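Local coordinates for probable cell division protein WhiA (Thermotoga maritima, PDB 3HYJ) that is probably involved in cell division and chromosome segregation, combining a degenerate N-terminal LAGLIDADG homing endonuclease domain with a C-terminal helix-turn-helix domain, at residues Glu16-Pro21 against Ala58-Leu63; Glu135-Glu140 against Thr167-Ile172. One frame throughout, in Å; residues are numbered along the deposited sequence.

This chain is the N-terminal LAGLIDADG fragment of the longer protein. The two contacts lie on opposite sides of its centre, their own centres about 21 Å apart. Contact 1 joins helix 9-18 and the loop after it to helix 56-68 of the first LAGLIDADG-like half; contact 2 pairs the central strands 134-137 and 167-172 of the second-half sheet. Both are partly buried. In contact 1 one buried arginine side chain binds backbone carbonyls, and a second arginine lies against a valine. Contact 2 rests on backbone pairing, with I136 and L170 on the face turned to the helices and the charged and polar E135, N137 and K169 on the other.

Contact 1. Residues Glu16-Pro21 against Ala58-Leu63; sequences ELVNVP and ASRRLL
NH1 of R61 is held by two backbone carbonyls of the segment 16-21, the O atoms of V18 and V20. The contact ties helix 9-18 and the loop following it to helix 56-68, the helix between the two beta hairpins of the first LAGLIDADG-like half; S59 and L62 on that helix pack against its sheet. The two bonds differ in kind. From NH1 of R61 to O of V20 the distance is 2.8 Å, the N-H points almost straight at the oxygen (172°), and it meets a lone pair in the carbonyl plane. The bond from NH1 of R61 to O of V18, 3.1 Å, comes instead from above that carbonyl's plane. Both oxygens lie close to the guanidinium plane, which should help to fix its rotation. The side chain starts with CG anti to the backbone N (chi1 -178°) and bends at chi2, which carries the guanidinium to the turning chain. Its NE makes a salt bridge to E31, whose negative charge probably helps to offset the buried arginine, with NH2 close to the like-charged R116. A leucine in place of R61 would probably leave the carbonyls of V18 and V20 without their shared donor and E31 without its charged mate. The preceding residue, R60, makes a cation-pi contact with F56. The R60 and V18 side chains cross at about a right angle, and CG2 of V18 sits over one guanidinium face, toward the rim, 3.7 Å from NH2 of R60.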
loop_
_atom_site.group_PDB
_atom_site.type_symbol
_atom_site.label_atom_id
_atom_site.label_comp_id
_atom_site.label_asym_id
_atom_site.label_seq_id
_atom_site.Cartn_x
_atom_site.Cartn_y
_atom_site.Cartn_z
ATOM N N GLU A 16 -0.849 7.465 -10.307
ATOM C CA GLU A 16 0.510 7.693 -10.737
ATOM C C GLU A 16 1.418 6.493 -10.387
ATOM O O GLU A 16 2.404 6.234 -11.076
ATOM C CB GLU A 16 1.030 8.981 -10.123
ATOM C CG GLU A 16 2.189 9.551 -10.878
ATOM C CD GLU A 16 2.795 10.736 -10.181
ATOM O OE1 GLU A 16 4.018 10.713 -9.928
ATOM O OE2 GLU A 16 2.048 11.689 -9.881
ATOM N N LEU A 17 1.062 5.754 -9.336
ATOM C CA LEU A 17 1.849 4.599 -8.859
ATOM C C LEU A 17 1.566 3.303 -9.589
ATOM O O LEU A 17 2.393 2.395 -9.547
ATOM C CB LEU A 17 1.609 4.351 -7.370
ATOM C CG LEU A 17 2.063 5.477 -6.453
ATOM C CD1 LEU A 17 2.024 5.051 -5.004
ATOM C CD2 LEU A 17 3.455 5.948 -6.819
ATOM N N VAL A 18 0.418 3.193 -10.249
ATOM C CA VAL A 18 0.120 1.972 -10.990
ATOM C C VAL A 18 1.222 1.654 -12.013
ATOM O O VAL A 18 1.508 0.492 -12.264
ATOM C CB VAL A 18 -1.229 2.056 -11.720
ATOM C CG1 VAL A 18 -1.430 0.827 -12.625
ATOM C CG2 VAL A 18 -2.365 2.195 -10.713
ATOM N N ASN A 19 1.857 2.698 -12.550
ATOM C CA ASN A 19 2.803 2.598 -13.657
ATOM C C ASN A 19 4.275 2.404 -13.323
ATOM O O ASN A 19 5.036 2.009 -14.195
ATOM C CB ASN A 19 2.678 3.855 -14.511
ATOM C CG ASN A 19 1.317 3.978 -15.133
ATOM O OD1 ASN A 19 0.959 3.191 -16.021
ATOM N ND2 ASN A 19 0.522 4.944 -14.649
ATOM N N VAL A 20 4.695 2.693 -12.095
ATOM C CA VAL A 20 6.108 2.484 -11.703
ATOM C C VAL A 20 6.611 1.073 -12.120
ATOM O O VAL A 20 6.013 0.071 -11.732
ATOM C CB VAL A 20 6.330 2.686 -10.174
ATOM C CG1 VAL A 20 7.744 2.280 -9.788
ATOM C CG2 VAL A 20 6.068 4.137 -9.764
ATOM N N PRO A 21 7.694 0.989 -12.930
ATOM C CA PRO A 21 8.167 -0.331 -13.372
ATOM C C PRO A 21 8.535 -1.232 -12.210
ATOM O O PRO A 21 8.761 -0.744 -11.112
ATOM C CB PRO A 21 9.381 0.001 -14.238
ATOM C CG PRO A 21 9.078 1.340 -14.783
ATOM C CD PRO A 21 8.381 2.071 -13.660
ATOM N N ALA A 58 -5.027 0.781 -6.816
ATOM C CA ALA A 58 -4.302 -0.251 -6.062
ATOM C C ALA A 58 -4.702 -1.613 -6.596
ATOM O O ALA A 58 -3.873 -2.485 -6.772
ATOM C CB ALA A 58 -4.573 -0.160 -4.567
ATOM N N SER A 59 -5.984 -1.749 -6.880
ATOM C CA SER A 59 -6.560 -2.957 -7.398
ATOM C C SER A 59 -5.936 -3.351 -8.736
ATOM O O SER A 59 -5.577 -4.515 -8.927
ATOM C CB SER A 59 -8.057 -2.752 -7.559
ATOM O OG SER A 59 -8.707 -3.981 -7.678
ATOM N N ARG A 60 -5.802 -2.403 -9.667
ATOM C CA ARG A 60 -5.087 -2.669 -10.946
ATOM C C ARG A 60 -3.609 -3.095 -10.723
ATOM O O ARG A 60 -3.097 -4.004 -11.396
ATOM C CB ARG A 60 -5.119 -1.448 -11.860
ATOM C CG ARG A 60 -6.279 -1.392 -12.808
ATOM C CD ARG A 60 -6.702 0.047 -13.113
ATOM N NE ARG A 60 -5.597 0.950 -13.485
ATOM C CZ ARG A 60 -5.532 2.265 -13.196
ATOM N NH1 ARG A 60 -6.486 2.889 -12.497
ATOM N NH2 ARG A 60 -4.483 2.978 -13.592
ATOM N N ARG A 61 -2.939 -2.428 -9.787
ATOM C CA ARG A 61 -1.568 -2.757 -9.463
ATOM C C ARG A 61 -1.461 -4.199 -8.974
ATOM O O ARG A 61 -0.605 -4.957 -9.443
ATOM C CB ARG A 61 -1.026 -1.812 -8.395
ATOM C CG ARG A 61 0.427 -2.041 -8.024
ATOM C CD ARG A 61 1.357 -1.287 -8.892
ATOM N NE ARG A 61 2.733 -1.504 -8.458
ATOM C CZ ARG A 61 3.828 -1.123 -9.125
ATOM N NH1 ARG A 61 3.731 -0.488 -10.289
ATOM N NH2 ARG A 61 5.032 -1.386 -8.615
ATOM N N LEU A 62 -2.340 -4.577 -8.052
ATOM C CA LEU A 62 -2.358 -5.936 -7.525
ATOM C C LEU A 62 -2.409 -6.980 -8.649
ATOM O O LEU A 62 -1.634 -7.939 -8.626
ATOM C CB LEU A 62 -3.543 -6.139 -6.589
ATOM C CG LEU A 62 -3.576 -7.496 -5.882
ATOM C CD1 LEU A 62 -2.285 -7.782 -5.166
ATOM C CD2 LEU A 62 -4.732 -7.514 -4.913
ATOM N N LEU A 63 -3.309 -6.794 -9.617
ATOM C CA LEU A 63 -3.464 -7.761 -10.703
ATOM C C LEU A 63 -2.186 -7.875 -11.544
ATOM O O LEU A 63 -1.881 -8.935 -12.090
ATOM C CB LEU A 63 -4.650 -7.383 -11.599
ATOM C CG LEU A 63 -6.010 -7.248 -10.895
ATOM C CD1 LEU A 63 -7.073 -6.696 -11.858
ATOM C CD2 LEU A 63 -6.448 -8.583 -10.249
#

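Contact 2. Residues Glu135-Glu140 against Thr167-Ile172; sequences EINLFE and TRKLYI
E135, paired with Y171, reaches diagonally to K169 on the same face of an antiparallel pair formed by the two central strands of the second LAGLIDADG-like sheet. Its carboxylate lies against the aliphatic end of the lysine, OE2 of E135 being 3.6 Å from CE of K169, and the salt bridge to NZ is long. OE1 of E135 instead bonds to H133, a ligand of the bound sodium ion. I136 faces L170 in a hydrogen-bonded pair: N of I136 donates to O of L170 at 2.8 Å, and N of L170 returns a bond to O of I136 at 2.9 Å. Their side chains lie side by side, I136 reaching F181 and L170 reaching L144 on the helices behind the sheet. The side chain of N137, its CG swung opposite the backbone N (chi1 -175°), carries OD1 to a water 3.0 Å away, which also accepts from N of R168 and so bridges the strands; ND2 of N137 bonds to O of A38. The pairing continues past the strand through L138, whose N donates to O of R168 at 3.0 Å. F139 then offers one ring face to R168, whose CZ is 4.4 Å from the ring centroid, a cation-pi contact. NH1 of R168 also pairs with E141 at the start of helix 141-155. This strand pair thus sets I136 and L170 toward the helices and E135, N137 and K169 on the face that corresponds in position to the DNA-facing saddle of LAGLIDADG endonucleases, though whether this degenerate domain contacts DNA there is left open.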
loop_
_atom_site.group_PDB
_atom_site.type_symbol
_atom_site.label_atom_id
_atom_site.label_comp_id
_atom_site.label_asym_id
_atom_site.label_seq_id
_atom_site.Cartn_x
_atom_site.Cartn_y
_atom_site.Cartn_z
ATOM N N GLU A 135 -1.942 8.500 6.327
ATOM C CA GLU A 135 -2.054 7.356 7.199
ATOM C C GLU A 135 -2.098 6.101 6.362
ATOM O O GLU A 135 -2.426 6.157 5.169
ATOM C CB GLU A 135 -3.293 7.478 8.087
ATOM C CG GLU A 135 -4.604 7.226 7.388
ATOM C CD GLU A 135 -5.801 7.435 8.298
ATOM O OE1 GLU A 135 -5.628 8.074 9.375
ATOM O OE2 GLU A 135 -6.906 6.964 7.915
ATOM N N ILE A 136 -1.725 4.989 6.996
ATOM C CA ILE A 136 -1.829 3.679 6.400
ATOM C C ILE A 136 -2.415 2.673 7.378
ATOM O O ILE A 136 -1.833 2.404 8.428
ATOM C CB ILE A 136 -0.486 3.146 5.991
ATOM C CG1 ILE A 136 0.174 4.077 4.990
ATOM C CG2 ILE A 136 -0.662 1.745 5.401
ATOM C CD1 ILE A 136 1.565 3.627 4.625
ATOM N N ASN A 137 -3.556 2.099 7.014
ATOM C CA ASN A 137 -4.130 1.003 7.767
ATOM C C ASN A 137 -3.127 -0.120 7.865
ATOM O O ASN A 137 -2.699 -0.635 6.844
ATOM C CB ASN A 137 -5.377 0.494 7.057
ATOM C CG ASN A 137 -6.097 -0.566 7.857
ATOM O OD1 ASN A 137 -6.883 -0.244 8.760
ATOM N ND2 ASN A 137 -5.836 -1.843 7.535
ATOM N N LEU A 138 -2.718 -0.482 9.075
ATOM C CA LEU A 138 -1.760 -1.585 9.251
ATOM C C LEU A 138 -1.940 -2.154 10.632
ATOM O O LEU A 138 -1.641 -1.498 11.608
ATOM C CB LEU A 138 -0.330 -1.084 9.079
ATOM C CG LEU A 138 0.788 -2.105 9.310
ATOM C CD1 LEU A 138 0.609 -3.337 8.411
ATOM C CD2 LEU A 138 2.138 -1.448 9.062
ATOM N N PHE A 139 -2.456 -3.362 10.742
ATOM C CA PHE A 139 -2.966 -3.793 12.034
ATOM C C PHE A 139 -1.923 -4.435 12.960
ATOM O O PHE A 139 -1.899 -4.164 14.172
ATOM C CB PHE A 139 -4.141 -4.744 11.850
ATOM C CG PHE A 139 -4.762 -5.152 13.140
ATOM C CD1 PHE A 139 -5.716 -4.346 13.744
ATOM C CD2 PHE A 139 -4.359 -6.326 13.781
ATOM C CE1 PHE A 139 -6.285 -4.716 14.946
ATOM C CE2 PHE A 139 -4.921 -6.700 14.978
ATOM C CZ PHE A 139 -5.884 -5.891 15.569
ATOM N N GLU A 140 -1.088 -5.295 12.392
ATOM C CA GLU A 140 -0.199 -6.126 13.171
ATOM C C GLU A 140 0.871 -5.275 13.833
ATOM O O GLU A 140 1.576 -4.548 13.161
ATOM C CB GLU A 140 0.420 -7.137 12.235
ATOM C CG GLU A 140 1.287 -8.172 12.846
ATOM C CD GLU A 140 1.826 -9.068 11.751
ATOM O OE1 GLU A 140 1.001 -9.751 11.094
ATOM O OE2 GLU A 140 3.061 -9.057 11.513
ATOM N N THR A 167 -8.806 -0.647 15.435
ATOM C CA THR A 167 -8.015 -0.459 14.214
ATOM C C THR A 167 -6.715 0.284 14.554
ATOM O O THR A 167 -6.624 0.975 15.584
ATOM C CB THR A 167 -8.788 0.330 13.110
ATOM O OG1 THR A 167 -8.930 1.699 13.501
ATOM C CG2 THR A 167 -10.157 -0.271 12.849
ATOM N N ARG A 168 -5.708 0.135 13.696
ATOM C CA ARG A 168 -4.408 0.785 13.903
ATOM C C ARG A 168 -3.898 1.344 12.629
ATOM O O ARG A 168 -3.902 0.639 11.636
ATOM C CB ARG A 168 -3.365 -0.198 14.396
ATOM C CG ARG A 168 -3.258 -0.240 15.878
ATOM C CD ARG A 168 -2.113 -1.093 16.323
ATOM N NE ARG A 168 -2.547 -1.925 17.438
ATOM C CZ ARG A 168 -3.004 -3.171 17.322
ATOM N NH1 ARG A 168 -3.375 -3.823 18.411
ATOM N NH2 ARG A 168 -3.081 -3.779 16.135
ATOM N N LYS A 169 -3.433 2.593 12.658
ATOM C CA LYS A 169 -2.862 3.216 11.481
ATOM C C LYS A 169 -1.493 3.701 11.814
ATOM O O LYS A 169 -1.258 4.210 12.888
ATOM C CB LYS A 169 -3.649 4.440 10.990
ATOM C CG LYS A 169 -5.168 4.408 11.145
ATOM C CD LYS A 169 -5.868 3.839 9.940
ATOM C CE LYS A 169 -7.369 4.125 10.052
ATOM N NZ LYS A 169 -8.152 3.355 9.041
ATOM N N LEU A 170 -0.604 3.550 10.852
ATOM C CA LEU A 170 0.669 4.235 10.803
ATOM C C LEU A 170 0.377 5.637 10.298
ATOM O O LEU A 170 -0.374 5.803 9.349
ATOM C CB LEU A 170 1.555 3.502 9.796
ATOM C CG LEU A 170 3.032 3.838 9.684
ATOM C CD1 LEU A 170 3.788 3.177 10.855
ATOM C CD2 LEU A 170 3.518 3.353 8.310
ATOM N N TYR A 171 0.992 6.637 10.912
ATOM C CA TYR A 171 0.570 8.024 10.757
ATOM C C TYR A 171 1.758 8.958 10.529
ATOM O O TYR A 171 2.746 8.878 11.250
ATOM C CB TYR A 171 -0.174 8.426 12.031
ATOM C CG TYR A 171 -0.579 9.884 12.160
ATOM C CD1 TYR A 171 -1.310 10.519 11.163
ATOM C CD2 TYR A 171 -0.269 10.609 13.302
ATOM C CE1 TYR A 171 -1.690 11.845 11.282
ATOM C CE2 TYR A 171 -0.661 11.929 13.435
ATOM C CZ TYR A 171 -1.372 12.543 12.418
ATOM O OH TYR A 171 -1.767 13.857 12.531
ATOM N N ILE A 172 1.646 9.842 9.528
ATOM C CA ILE A 172 2.650 10.874 9.253
ATOM C C ILE A 172 1.980 12.232 9.129
ATOM O O ILE A 172 0.997 12.376 8.415
ATOM C CB ILE A 172 3.440 10.593 7.965
ATOM C CG1 ILE A 172 4.131 9.224 8.045
ATOM C CG2 ILE A 172 4.469 11.700 7.733
ATOM C CD1 ILE A 172 5.102 8.938 6.917
HETATM O O HOH W 1 -6.083 -1.549 11.352
#